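Local coordinates for protein L-lysine 6-oxidase (Marinomonas mediterranea, PDB 3WEU) that oxidises the side-chain amine of free L-lysine with molecular oxygen through a cysteine tryptophylquinone cofactor, releasing hydrogen peroxide that kills bacteria, at residues A12-A17 / Y218-D223; F22-M27 / Y34-D39; L193-G198 / A242-G247; I632-Q637 / P643-T648. All blocks are in the same frame, centred on the assembly; numbering follows the deposited sequence. Where two conformers were deposited one is given.

How the contacts relate
From the N terminus, strand 4-13 leads into 12-17, whose partner 218-223 comes some two hundred residues later, so contact 1 closes a long loop of the N-terminal family region. Contact 2 is nested inside that loop: strands 22-24 and 34-36 come together across a short connection. Contact 3 crosses contact 1, since 193-198 lies within the loop and 242-247 beyond it. The two touch where strands 4-13 and 237-247 run as neighbours in the mixed sheet, and Phe22 and Leu24 of contact 2 pack on Leu196 and Ile194. Contact 4 follows far downstream, a separate hairpin whose centre lies about 21 Å from that of contact 2.

Contact 1 (A12-A17 / Y218-D223); sequences ARLGNA and YDDISD
Asp220 OD2 accepts from the backbone N atoms of Tyr199 and Phe201, and Leu14 CD2 packs against the same carboxylate, 3.3 Å from Asp220 OD1. This is where the loop leaving strand 4-13 of the N-terminal mixed sheet meets the turn after strand 217-219, which belongs to a separate three-stranded sheet. The two segments share no hydrogen bond, and a single leucine carries the whole contact from its side. Leu14 CG stands anti to the carbonyl carbon (chi1 -62°), which sends the isobutyl fork across to the turn. Leu14 CD2 comes nearest the carboxylate and also sits 4.0 Å from Asp220 O; Leu14 CD1 lies nearest Ile221 while still brushing Asp220 OD1. The turn itself is an Asx turn. Ile221 N donates to Asp219 OD1 at 3.2 Å, coming from well above the carboxylate plane, and Asp219 OD2 is taken up by a salt bridge to Lys93 and a hydrogen bond from Trp509 N. The side chains of Leu14 and Ile221 both pack on Trp509, and the touching residues are buried. Leu14 and Ile221 cross at about a right angle, their CD1 methyls meeting at 3.8 Å.

Contact 2 (F22-M27 / Y34-D39); sequences FVLNPM and YEHDVD
His36 is the side chain to follow outward from strand 34-36. Its CB rests 3.7 Å from Leu24 CD1, and with CG set between the backbone N and the carbonyl carbon (chi1 63°) the imidazole reaches Phe22. His36 CD2 presents the ring edge to Phe22 O at 3.3 Å, within the imidazole plane. His36 ND1 donates to Asp37 O at 2.9 Å, almost straight and in the ring plane. His36 NE2 hovers over one face of the Phe22 ring, offset toward the rim; the two rings form an offset stack, planes 21° apart and centroids separated by 4.7 Å. His36 NE2 also bonds water 1 at 2.8 Å, and that water accepts from Phe22 N. Next to the stack in the chain, Leu24 and Tyr34 make a single antiparallel hydrogen-bonded bridge, Leu24 N to Tyr34 O being 2.8 Å. Beyond Tyr34 CB, Met27 SD lies over one face of the Tyr34 ring, a Met-aromatic contact with the sulfur 4.0 Å from the centroid. Val23 joins strand 22-24 to strand 58-66 by backbone bonds to Arg58 and Gly60. His36 ND1 therefore carries a proton, and bonds at both nitrogens plus the phenylalanine face fix the rotation of the imidazole.

Contact 3 (L193-G198 / A242-G247); sequences LIVLGG and AWMVVG
Val195 and Met244 reach toward each other tip to tip across the inside of the curled N-terminal sheet. Their strands, 193-196 and 237-247, are not paired with each other: each is joined to the other only by way of strands 58-66 and 4-13, and the two segments share no hydrogen bond. The side chains that meet are apolar and buried. Met244 sets out with CG anti to the backbone N (chi1 175°), then bends at chi2 (74°), which brings the thioether end round to the valine. Met244 CE touches Val195 CG1 at 3.8 Å, while Met244 SD lies 3.9 Å from Val195 CB, so the sulfur and its methyl both lie against the branch point of the valine. Phe63 of strand 58-66 packs on both partners, and Ala12 and Val226 also touch the Met244 side chain.

Farther along, the backbones draw together, from 8.2 Å between the CA atoms of Val195 and Met244 to 5.7 Å between those of Gly197 and Val246. Here the approach is one-sided: Val246 lays its two methyls on bare glycine backbone. Gly197 O is held by Arg58 NH1, and Gly198 bonds through its backbone to Gly15. Val246 CG2 sits 3.8 Å from Gly197 CA, and its CG1 is 4.1 Å from Gly198 N.

Contact 4 (I632-Q637 / P643-T648); sequences IRDRNQ and PFFTET
Ile632, Arg633 and Asp634 pair with Glu647, Thr646 and Phe645 in a two-stranded antiparallel beta hairpin, strands 631-634 and 645-648. The backbone bonds come first. Arg633 and Thr646 form the hydrogen-bonded pair, Arg633 N reaching Thr646 O at 3.0 Å with the return bond alongside, and Arg635 N donates to Phe644 O one step nearer the turn.

Among side-chain hydrogen bonds, Asp634 OD1 accepts two. Phe644 N and Asn636 N each lie 2.8 Å from Asp634 OD1 and come in over opposite faces of the carboxylate plane. The bond from Asn636 N makes an Asx turn, within the type I turn from Asp634 to Gln637, and the one from Phe644 N ties that turn to the returning chain. With CG anti to the backbone N (chi1 -177°), the carboxylate lies back toward that chain.

Apolar packing lies on the sheet face bearing Ile632, Asp634, Phe645 and Glu647. Asp634 CB sits over the centre of the Phe645 ring, a CH-pi contact 3.9 Å from the centroid, and Ile632 CD1 meets Glu647 CG at 3.8 Å. The Glu647 carboxylate itself pairs with Arg614.

One water bridges Arg633 and Thr648. The Arg633 guanidinium, also bonded to the carbonyls of Val46 and Val47, donates from NH1 to water 2. Thr648 OG1, itself hydrogen-bonded to Phe631 O, accepts from water 2 at 2.8 Å.

Contact 1 (A12-A17 / Y218-D223)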
loop_
_atom_site.group_PDB
_atom_site.type_symbol
_atom_site.label_atom_id
_atom_site.label_comp_id
_atom_site.label_asym_id
_atom_site.label_seq_id
_atom_site.Cartn_x
_atom_site.Cartn_y
_atom_site.Cartn_z
ATOM N N ALA A 12 -1.222 8.175 35.665
ATOM C CA ALA A 12 -0.346 9.143 35.049
ATOM C C ALA A 12 -0.724 9.206 33.580
ATOM O O ALA A 12 -1.377 8.272 33.038
ATOM C CB ALA A 12 1.108 8.706 35.175
ATOM N N ARG A 13 -0.273 10.259 32.906
ATOM C CA ARG A 13 -0.564 10.382 31.506
ATOM C C ARG A 13 0.644 10.767 30.703
ATOM O O ARG A 13 1.468 11.590 31.117
ATOM C CB ARG A 13 -1.727 11.334 31.282
ATOM C CG ARG A 13 -2.922 10.920 32.113
ATOM C CD ARG A 13 -4.211 11.639 31.779
ATOM N NE ARG A 13 -4.943 10.699 30.975
ATOM C CZ ARG A 13 -5.895 9.883 31.405
ATOM N NH1 ARG A 13 -6.335 9.914 32.650
ATOM N NH2 ARG A 13 -6.412 9.044 30.539
ATOM N N LEU A 14 0.726 10.166 29.538
ATOM C CA LEU A 14 1.828 10.362 28.633
ATOM C C LEU A 14 2.025 11.820 28.258
ATOM O O LEU A 14 1.056 12.586 28.134
ATOM C CB LEU A 14 1.529 9.611 27.309
ATOM C CG LEU A 14 1.359 8.124 27.347
ATOM C CD1 LEU A 14 1.056 7.657 25.938
ATOM C CD2 LEU A 14 2.631 7.457 27.932
ATOM N N GLY A 15 3.273 12.183 28.012
ATOM C CA GLY A 15 3.610 13.509 27.540
ATOM C C GLY A 15 4.970 13.515 26.846
ATOM O O GLY A 15 5.956 12.934 27.346
ATOM N N ASN A 16 5.057 14.279 25.784
ATOM C CA ASN A 16 6.276 14.381 24.998
ATOM C C ASN A 16 7.088 15.660 25.196
ATOM O O ASN A 16 8.029 15.934 24.448
ATOM C CB ASN A 16 5.988 14.066 23.519
ATOM C CG ASN A 16 5.053 15.027 22.858
ATOM O OD1 ASN A 16 4.329 15.755 23.503
ATOM N ND2 ASN A 16 5.026 14.999 21.515
ATOM N N ALA A 17 6.728 16.463 26.171
ATOM C CA ALA A 17 7.515 17.675 26.459
ATOM C C ALA A 17 8.824 17.240 27.141
ATOM O O ALA A 17 9.112 16.036 27.277
ATOM C CB ALA A 17 6.749 18.632 27.361
ATOM N N TYR A 218 4.892 -1.219 19.068
ATOM C CA TYR A 218 5.030 -0.968 20.506
ATOM C C TYR A 218 4.607 0.438 20.865
ATOM O O TYR A 218 4.773 1.330 20.058
ATOM C CB TYR A 218 6.533 -1.154 20.941
ATOM C CG TYR A 218 7.031 -2.500 20.557
ATOM C CD1 TYR A 218 6.893 -3.587 21.408
ATOM C CD2 TYR A 218 7.550 -2.705 19.286
ATOM C CE1 TYR A 218 7.282 -4.851 20.989
ATOM C CE2 TYR A 218 7.893 -3.958 18.861
ATOM C CZ TYR A 218 7.754 -5.011 19.705
ATOM O OH TYR A 218 8.135 -6.219 19.181
ATOM N N ASP A 219 4.140 0.606 22.085
ATOM C CA ASP A 219 3.995 1.924 22.673
ATOM C C ASP A 219 4.567 1.920 24.075
ATOM O O ASP A 219 5.058 0.882 24.505
ATOM C CB ASP A 219 2.531 2.397 22.557
ATOM C CG ASP A 219 1.549 1.711 23.518
ATOM O OD1 ASP A 219 1.929 1.166 24.550
ATOM O OD2 ASP A 219 0.336 1.776 23.243
ATOM N N ASP A 220 4.477 3.064 24.779
ATOM C CA ASP A 220 5.109 3.232 26.052
ATOM C C ASP A 220 4.102 3.469 27.149
ATOM O O ASP A 220 4.439 3.902 28.218
ATOM C CB ASP A 220 6.232 4.279 26.044
ATOM C CG ASP A 220 5.766 5.696 25.800
ATOM O OD1 ASP A 220 4.545 5.954 25.646
ATOM O OD2 ASP A 220 6.692 6.531 25.657
ATOM N N ILE A 221 2.863 3.076 26.878
ATOM C CA ILE A 221 1.885 2.835 27.937
ATOM C C ILE A 221 2.440 1.759 28.830
ATOM O O ILE A 221 3.199 0.932 28.354
ATOM C CB ILE A 221 0.518 2.393 27.315
ATOM C CG1 ILE A 221 -0.141 3.533 26.535
ATOM C CG2 ILE A 221 -0.430 1.795 28.356
ATOM C CD1 ILE A 221 -0.736 4.626 27.468
ATOM N N SER A 222 2.063 1.773 30.112
ATOM C CA SER A 222 2.420 0.711 31.031
ATOM C C SER A 222 1.504 0.741 32.223
ATOM O O SER A 222 0.725 1.700 32.446
ATOM C CB SER A 222 3.862 0.875 31.537
ATOM O OG SER A 222 3.965 1.991 32.393
ATOM N N ASP A 223 1.578 -0.305 33.010
ATOM C CA ASP A 223 0.972 -0.317 34.340
ATOM C C ASP A 223 1.730 -1.311 35.235
ATOM O O ASP A 223 2.500 -2.131 34.706
ATOM C CB ASP A 223 -0.517 -0.752 34.257
ATOM C CG ASP A 223 -0.697 -2.217 33.943
ATOM O OD1 ASP A 223 -0.659 -2.556 32.753
ATOM O OD2 ASP A 223 -0.938 -3.027 34.908
#

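Contact 2 (F22-M27 / Y34-D39)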
loop_
_atom_site.group_PDB
_atom_site.type_symbol
_atom_site.label_atom_id
_atom_site.label_comp_id
_atom_site.label_asym_id
_atom_site.label_seq_id
_atom_site.Cartn_x
_atom_site.Cartn_y
_atom_site.Cartn_z
ATOM N N PHE A 22 6.397 18.878 33.955
ATOM C CA PHE A 22 5.226 18.033 34.212
ATOM C C PHE A 22 4.250 18.731 35.147
ATOM O O PHE A 22 4.611 19.664 35.867
ATOM C CB PHE A 22 5.596 16.659 34.789
ATOM C CG PHE A 22 6.474 16.718 35.993
ATOM C CD1 PHE A 22 5.941 16.727 37.273
ATOM C CD2 PHE A 22 7.840 16.756 35.842
ATOM C CE1 PHE A 22 6.739 16.816 38.404
ATOM C CE2 PHE A 22 8.679 16.836 36.989
ATOM C CZ PHE A 22 8.120 16.888 38.250
ATOM N N VAL A 23 3.025 18.201 35.168
ATOM C CA VAL A 23 2.046 18.583 36.105
ATOM C C VAL A 23 1.778 17.411 37.052
ATOM O O VAL A 23 2.137 16.270 36.764
ATOM C CB VAL A 23 0.753 19.083 35.378
ATOM C CG1 VAL A 23 1.060 20.331 34.562
ATOM C CG2 VAL A 23 0.168 18.076 34.415
ATOM N N LEU A 24 1.136 17.715 38.174
ATOM C CA LEU A 24 0.703 16.723 39.099
ATOM C C LEU A 24 -0.798 16.410 38.941
ATOM O O LEU A 24 -1.591 17.078 38.243
ATOM C CB LEU A 24 0.963 17.202 40.535
ATOM C CG LEU A 24 2.460 17.449 40.809
ATOM C CD1 LEU A 24 2.641 17.870 42.220
ATOM C CD2 LEU A 24 3.312 16.215 40.497
ATOM N N ASN A 25 -1.178 15.354 39.634
ATOM C CA ASN A 25 -2.470 14.725 39.409
ATOM C C ASN A 25 -3.626 15.589 39.816
ATOM O O ASN A 25 -3.528 16.421 40.716
ATOM C CB ASN A 25 -2.613 13.442 40.223
ATOM C CG ASN A 25 -2.199 13.616 41.650
ATOM O OD1 ASN A 25 -0.992 13.657 41.974
ATOM N ND2 ASN A 25 -3.190 13.715 42.547
ATOM N N PRO A 26 -4.744 15.379 39.158
ATOM C CA PRO A 26 -5.997 15.973 39.597
ATOM C C PRO A 26 -6.256 15.510 41.022
ATOM O O PRO A 26 -5.831 14.424 41.379
ATOM C CB PRO A 26 -7.018 15.294 38.712
ATOM C CG PRO A 26 -6.296 15.008 37.411
ATOM C CD PRO A 26 -4.890 14.652 37.872
ATOM N N MET A 27 -7.003 16.295 41.764
ATOM C CA MET A 27 -7.287 16.041 43.147
ATOM C C MET A 27 -8.744 15.745 43.367
ATOM O O MET A 27 -9.172 15.521 44.480
ATOM C CB MET A 27 -6.821 17.199 44.007
ATOM C CG MET A 27 -5.282 17.264 43.911
ATOM S SD MET A 27 -4.548 18.693 44.767
ATOM C CE MET A 27 -4.383 17.868 46.368
ATOM N N TYR A 34 -2.304 19.848 38.293
ATOM C CA TYR A 34 -1.726 20.955 39.042
ATOM C C TYR A 34 -0.336 21.307 38.641
ATOM O O TYR A 34 0.478 20.448 38.381
ATOM C CB TYR A 34 -1.666 20.603 40.553
ATOM C CG TYR A 34 -2.920 20.924 41.234
ATOM C CD1 TYR A 34 -4.077 20.110 41.069
ATOM C CD2 TYR A 34 -3.019 22.074 41.983
ATOM C CE1 TYR A 34 -5.267 20.465 41.663
ATOM C CE2 TYR A 34 -4.217 22.467 42.539
ATOM C CZ TYR A 34 -5.315 21.647 42.387
ATOM O OH TYR A 34 -6.415 22.054 43.008
ATOM N N GLU A 35 -0.063 22.611 38.594
ATOM C CA GLU A 35 1.302 23.073 38.607
ATOM C C GLU A 35 1.901 22.719 39.965
ATOM O O GLU A 35 1.168 22.361 40.935
ATOM C CB GLU A 35 1.362 24.584 38.393
ATOM C CG GLU A 35 0.793 25.105 37.086
ATOM C CD GLU A 35 1.484 24.627 35.841
ATOM O OE1 GLU A 35 2.708 24.320 35.912
ATOM O OE2 GLU A 35 0.818 24.673 34.783
ATOM N N HIS A 36 3.221 22.811 40.064
ATOM C CA HIS A 36 3.853 22.538 41.316
ATOM C C HIS A 36 5.016 23.493 41.590
ATOM O O HIS A 36 5.516 24.113 40.663
ATOM C CB HIS A 36 4.347 21.076 41.311
ATOM C CG HIS A 36 5.376 20.824 40.276
ATOM N ND1 HIS A 36 6.700 21.167 40.450
ATOM C CD2 HIS A 36 5.283 20.281 39.038
ATOM C CE1 HIS A 36 7.371 20.892 39.349
ATOM N NE2 HIS A 36 6.531 20.369 38.467
ATOM N N ASP A 37 5.472 23.509 42.839
ATOM C CA ASP A 37 6.656 24.334 43.258
ATOM C C ASP A 37 7.925 23.503 43.206
ATOM O O ASP A 37 7.872 22.387 42.821
ATOM C CB ASP A 37 6.517 24.905 44.648
ATOM C CG ASP A 37 6.405 23.876 45.725
ATOM O OD1 ASP A 37 6.809 22.698 45.655
ATOM O OD2 ASP A 37 5.847 24.280 46.710
ATOM N N VAL A 38 9.073 24.068 43.611
ATOM C CA VAL A 38 10.339 23.348 43.474
ATOM C C VAL A 38 10.486 22.151 44.365
ATOM O O VAL A 38 11.311 21.306 44.061
ATOM C CB VAL A 38 11.561 24.290 43.698
ATOM C CG1 VAL A 38 11.532 25.343 42.598
ATOM C CG2 VAL A 38 11.534 24.859 45.082
ATOM N N ASP A 39 9.664 22.110 45.423
ATOM C CA ASP A 39 9.539 20.976 46.312
ATOM C C ASP A 39 8.593 19.882 45.773
ATOM O O ASP A 39 8.387 18.893 46.474
ATOM C CB ASP A 39 8.989 21.411 47.669
ATOM C CG ASP A 39 9.976 22.304 48.464
ATOM O OD1 ASP A 39 11.160 22.231 48.180
ATOM O OD2 ASP A 39 9.521 23.019 49.376
HETATM O O HOH W 1 7.782 20.286 35.998
#

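Contact 3 (L193-G198 / A242-G247)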
loop_
_atom_site.group_PDB
_atom_site.type_symbol
_atom_site.label_atom_id
_atom_site.label_comp_id
_atom_site.label_asym_id
_atom_site.label_seq_id
_atom_site.Cartn_x
_atom_site.Cartn_y
_atom_site.Cartn_z
ATOM N N LEU A 193 6.050 9.685 46.847
ATOM C CA LEU A 193 6.321 9.212 45.493
ATOM C C LEU A 193 5.556 9.976 44.418
ATOM O O LEU A 193 4.373 10.290 44.607
ATOM C CB LEU A 193 5.935 7.746 45.422
ATOM C CG LEU A 193 5.944 7.105 44.036
ATOM C CD1 LEU A 193 7.323 7.015 43.476
ATOM C CD2 LEU A 193 5.332 5.669 44.035
ATOM N N ILE A 194 6.202 10.252 43.318
ATOM C CA ILE A 194 5.559 10.751 42.099
ATOM C C ILE A 194 5.926 9.844 40.999
ATOM O O ILE A 194 7.111 9.635 40.722
ATOM C CB ILE A 194 6.026 12.210 41.754
ATOM C CG1 ILE A 194 5.515 13.146 42.809
ATOM C CG2 ILE A 194 5.532 12.655 40.366
ATOM C CD1 ILE A 194 6.223 14.498 42.890
ATOM N N VAL A 195 4.937 9.243 40.351
ATOM C CA VAL A 195 5.229 8.455 39.185
ATOM C C VAL A 195 4.808 9.151 37.920
ATOM O O VAL A 195 3.691 9.621 37.823
ATOM C CB VAL A 195 4.480 7.117 39.222
ATOM C CG1 VAL A 195 4.842 6.272 37.987
ATOM C CG2 VAL A 195 4.750 6.388 40.532
ATOM N N LEU A 196 5.732 9.273 36.989
ATOM C CA LEU A 196 5.499 9.806 35.700
ATOM C C LEU A 196 5.698 8.654 34.741
ATOM O O LEU A 196 6.615 7.806 34.931
ATOM C CB LEU A 196 6.484 10.930 35.428
ATOM C CG LEU A 196 6.330 12.171 36.303
ATOM C CD1 LEU A 196 7.617 12.909 36.531
ATOM C CD2 LEU A 196 5.428 13.148 35.607
ATOM N N GLY A 197 4.848 8.595 33.727
ATOM C CA GLY A 197 4.826 7.513 32.755
ATOM C C GLY A 197 5.562 7.871 31.492
ATOM O O GLY A 197 6.427 8.720 31.480
ATOM N N GLY A 198 5.163 7.226 30.416
ATOM C CA GLY A 198 5.778 7.379 29.103
ATOM C C GLY A 198 5.718 8.741 28.457
ATOM O O GLY A 198 5.059 9.721 28.932
ATOM N N ALA A 242 -0.000 -0.795 46.180
ATOM C CA ALA A 242 -0.992 -0.190 45.323
ATOM C C ALA A 242 -0.628 -0.569 43.925
ATOM O O ALA A 242 0.250 -1.437 43.710
ATOM C CB ALA A 242 -0.982 1.353 45.516
ATOM N N TRP A 243 -1.328 0.019 42.959
ATOM C CA TRP A 243 -1.098 -0.197 41.564
ATOM C C TRP A 243 -0.976 1.149 40.888
ATOM O O TRP A 243 -1.364 2.202 41.449
ATOM C CB TRP A 243 -2.226 -1.035 40.946
ATOM C CG TRP A 243 -1.790 -1.858 39.811
ATOM C CD1 TRP A 243 -1.916 -1.566 38.511
ATOM C CD2 TRP A 243 -1.114 -3.128 39.866
ATOM N NE1 TRP A 243 -1.348 -2.532 37.733
ATOM C CE2 TRP A 243 -0.874 -3.526 38.550
ATOM C CE3 TRP A 243 -0.717 -3.964 40.894
ATOM C CZ2 TRP A 243 -0.260 -4.748 38.225
ATOM C CZ3 TRP A 243 -0.059 -5.161 40.579
ATOM C CH2 TRP A 243 0.138 -5.544 39.273
ATOM N N MET A 244 -0.455 1.113 39.680
ATOM C CA MET A 244 -0.230 2.292 38.901
ATOM C C MET A 244 -0.582 2.034 37.438
ATOM O O MET A 244 -0.141 1.036 36.858
ATOM C CB MET A 244 1.255 2.700 39.027
ATOM C CG MET A 244 1.647 3.862 38.158
ATOM S SD MET A 244 0.970 5.346 38.857
ATOM C CE MET A 244 1.073 6.385 37.461
ATOM N N VAL A 245 -1.279 2.982 36.811
ATOM C CA VAL A 245 -1.613 2.859 35.410
ATOM C C VAL A 245 -1.243 4.123 34.663
ATOM O O VAL A 245 -1.513 5.221 35.117
ATOM C CB VAL A 245 -3.123 2.602 35.272
ATOM C CG1 VAL A 245 -3.508 2.474 33.807
ATOM C CG2 VAL A 245 -3.470 1.327 36.035
ATOM N N VAL A 246 -0.681 3.963 33.487
ATOM C CA VAL A 246 -0.370 5.071 32.606
ATOM C C VAL A 246 -1.390 5.080 31.418
ATOM O O VAL A 246 -1.648 4.030 30.797
ATOM C CB VAL A 246 1.028 5.018 32.047
ATOM C CG1 VAL A 246 1.273 6.258 31.193
ATOM C CG2 VAL A 246 2.034 4.971 33.158
ATOM N N GLY A 247 -2.030 6.230 31.228
ATOM C CA GLY A 247 -2.892 6.448 30.095
ATOM C C GLY A 247 -2.372 7.461 29.126
ATOM O O GLY A 247 -1.455 8.279 29.429
#

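Contact 4 (I632-Q637 / P643-T648)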
loop_
_atom_site.group_PDB
_atom_site.type_symbol
_atom_site.label_atom_id
_atom_site.label_comp_id
_atom_site.label_asym_id
_atom_site.label_seq_id
_atom_site.Cartn_x
_atom_site.Cartn_y
_atom_site.Cartn_z
ATOM N N ILE A 632 -9.625 20.512 25.475
ATOM C CA ILE A 632 -10.954 21.150 25.626
ATOM C C ILE A 632 -11.074 21.580 27.075
ATOM O O ILE A 632 -10.982 20.768 27.977
ATOM C CB ILE A 632 -12.106 20.192 25.252
ATOM C CG1 ILE A 632 -11.826 19.499 23.934
ATOM C CG2 ILE A 632 -13.443 20.918 25.227
ATOM C CD1 ILE A 632 -11.506 20.411 22.740
ATOM N N ARG A 633 -11.279 22.880 27.292
ATOM C CA ARG A 633 -11.286 23.415 28.616
ATOM C C ARG A 633 -12.220 24.611 28.825
ATOM O O ARG A 633 -12.585 25.312 27.854
ATOM C CB ARG A 633 -9.863 23.721 28.978
ATOM C CG ARG A 633 -9.485 25.096 29.329
ATOM C CD ARG A 633 -8.017 25.205 29.668
ATOM N NE ARG A 633 -7.811 25.373 31.052
ATOM C CZ ARG A 633 -6.603 25.531 31.593
ATOM N NH1 ARG A 633 -5.501 25.489 30.842
ATOM N NH2 ARG A 633 -6.480 25.761 32.863
ATOM N N ASP A 634 -12.653 24.773 30.081
ATOM C CA ASP A 634 -13.596 25.766 30.427
ATOM C C ASP A 634 -12.894 27.141 30.494
ATOM O O ASP A 634 -12.054 27.381 31.383
ATOM C CB ASP A 634 -14.305 25.431 31.731
ATOM C CG ASP A 634 -15.369 26.419 32.112
ATOM O OD1 ASP A 634 -15.694 27.334 31.354
ATOM O OD2 ASP A 634 -15.870 26.292 33.279
ATOM N N ARG A 635 -13.226 27.987 29.539
ATOM C CA ARG A 635 -12.697 29.349 29.428
ATOM C C ARG A 635 -13.319 30.319 30.458
ATOM O O ARG A 635 -12.850 31.460 30.625
ATOM C CB ARG A 635 -12.995 29.843 28.028
ATOM C CG ARG A 635 -12.191 29.151 26.950
ATOM C CD ARG A 635 -10.791 29.759 26.874
ATOM N NE ARG A 635 -10.303 29.663 25.525
ATOM C CZ ARG A 635 -9.977 30.656 24.721
ATOM N NH1 ARG A 635 -10.002 31.922 25.093
ATOM N NH2 ARG A 635 -9.573 30.355 23.515
ATOM N N ASN A 636 -14.355 29.836 31.150
ATOM C CA ASN A 636 -15.057 30.575 32.191
ATOM C C ASN A 636 -15.025 29.897 33.549
ATOM O O ASN A 636 -15.942 30.091 34.361
ATOM C CB ASN A 636 -16.500 30.805 31.858
ATOM C CG ASN A 636 -17.066 32.020 32.554
ATOM O OD1 ASN A 636 -16.320 32.977 32.888
ATOM N ND2 ASN A 636 -18.402 32.036 32.737
ATOM N N GLN A 637 -13.938 29.177 33.776
ATOM C CA GLN A 637 -13.733 28.325 34.950
ATOM C C GLN A 637 -13.879 29.078 36.290
ATOM O O GLN A 637 -14.356 28.501 37.283
ATOM C CB GLN A 637 -12.303 27.737 34.877
ATOM C CG GLN A 637 -12.047 26.725 35.982
ATOM C CD GLN A 637 -11.630 27.332 37.343
ATOM O OE1 GLN A 637 -11.801 26.690 38.373
ATOM N NE2 GLN A 637 -11.116 28.538 37.354
ATOM N N PRO A 643 -20.335 27.469 32.306
ATOM C CA PRO A 643 -19.180 26.951 31.606
ATOM C C PRO A 643 -19.138 27.399 30.178
ATOM O O PRO A 643 -20.164 27.666 29.571
ATOM C CB PRO A 643 -19.394 25.437 31.648
ATOM C CG PRO A 643 -20.868 25.279 31.777
ATOM C CD PRO A 643 -21.246 26.372 32.710
ATOM N N PHE A 644 -17.915 27.477 29.620
ATOM C CA PHE A 644 -17.776 27.742 28.206
ATOM C C PHE A 644 -16.551 26.990 27.735
ATOM O O PHE A 644 -15.415 27.464 27.931
ATOM C CB PHE A 644 -17.644 29.282 27.966
ATOM C CG PHE A 644 -17.369 29.650 26.514
ATOM C CD1 PHE A 644 -18.109 29.106 25.486
ATOM C CD2 PHE A 644 -16.414 30.616 26.197
ATOM C CE1 PHE A 644 -17.857 29.478 24.128
ATOM C CE2 PHE A 644 -16.171 30.978 24.855
ATOM C CZ PHE A 644 -16.874 30.424 23.861
ATOM N N PHE A 645 -16.735 25.771 27.188
ATOM C CA PHE A 645 -15.608 24.947 26.837
ATOM C C PHE A 645 -15.258 25.107 25.369
ATOM O O PHE A 645 -16.130 24.994 24.470
ATOM C CB PHE A 645 -15.945 23.468 27.032
ATOM C CG PHE A 645 -15.914 22.980 28.438
ATOM C CD1 PHE A 645 -16.973 23.149 29.295
ATOM C CD2 PHE A 645 -14.784 22.349 28.911
ATOM C CE1 PHE A 645 -16.909 22.659 30.612
ATOM C CE2 PHE A 645 -14.722 21.847 30.193
ATOM C CZ PHE A 645 -15.797 21.971 31.027
ATOM N N THR A 646 -14.012 25.352 25.093
ATOM C CA THR A 646 -13.528 25.379 23.764
ATOM C C THR A 646 -12.201 24.652 23.659
ATOM O O THR A 646 -11.508 24.347 24.663
ATOM C CB THR A 646 -13.225 26.835 23.228
ATOM O OG1 THR A 646 -12.069 27.351 23.865
ATOM C CG2 THR A 646 -14.352 27.809 23.504
ATOM N N GLU A 647 -11.787 24.430 22.405
ATOM C CA GLU A 647 -10.415 24.018 22.120
ATOM C C GLU A 647 -9.468 25.077 22.683
ATOM O O GLU A 647 -9.733 26.290 22.595
ATOM C CB GLU A 647 -10.137 24.023 20.589
ATOM C CG GLU A 647 -10.709 22.803 19.894
ATOM C CD GLU A 647 -10.251 22.634 18.479
ATOM O OE1 GLU A 647 -10.017 23.656 17.830
ATOM O OE2 GLU A 647 -10.116 21.478 18.069
ATOM N N THR A 648 -8.349 24.615 23.206
ATOM C CA THR A 648 -7.199 25.466 23.569
ATOM C C THR A 648 -5.937 24.666 23.138
ATOM O O THR A 648 -5.954 23.404 23.161
ATOM C CB THR A 648 -7.147 25.734 25.114
ATOM O OG1 THR A 648 -7.020 24.506 25.852
ATOM C CG2 THR A 648 -8.431 26.471 25.619
HETATM O O HOH W 2 -5.285 25.274 27.944
#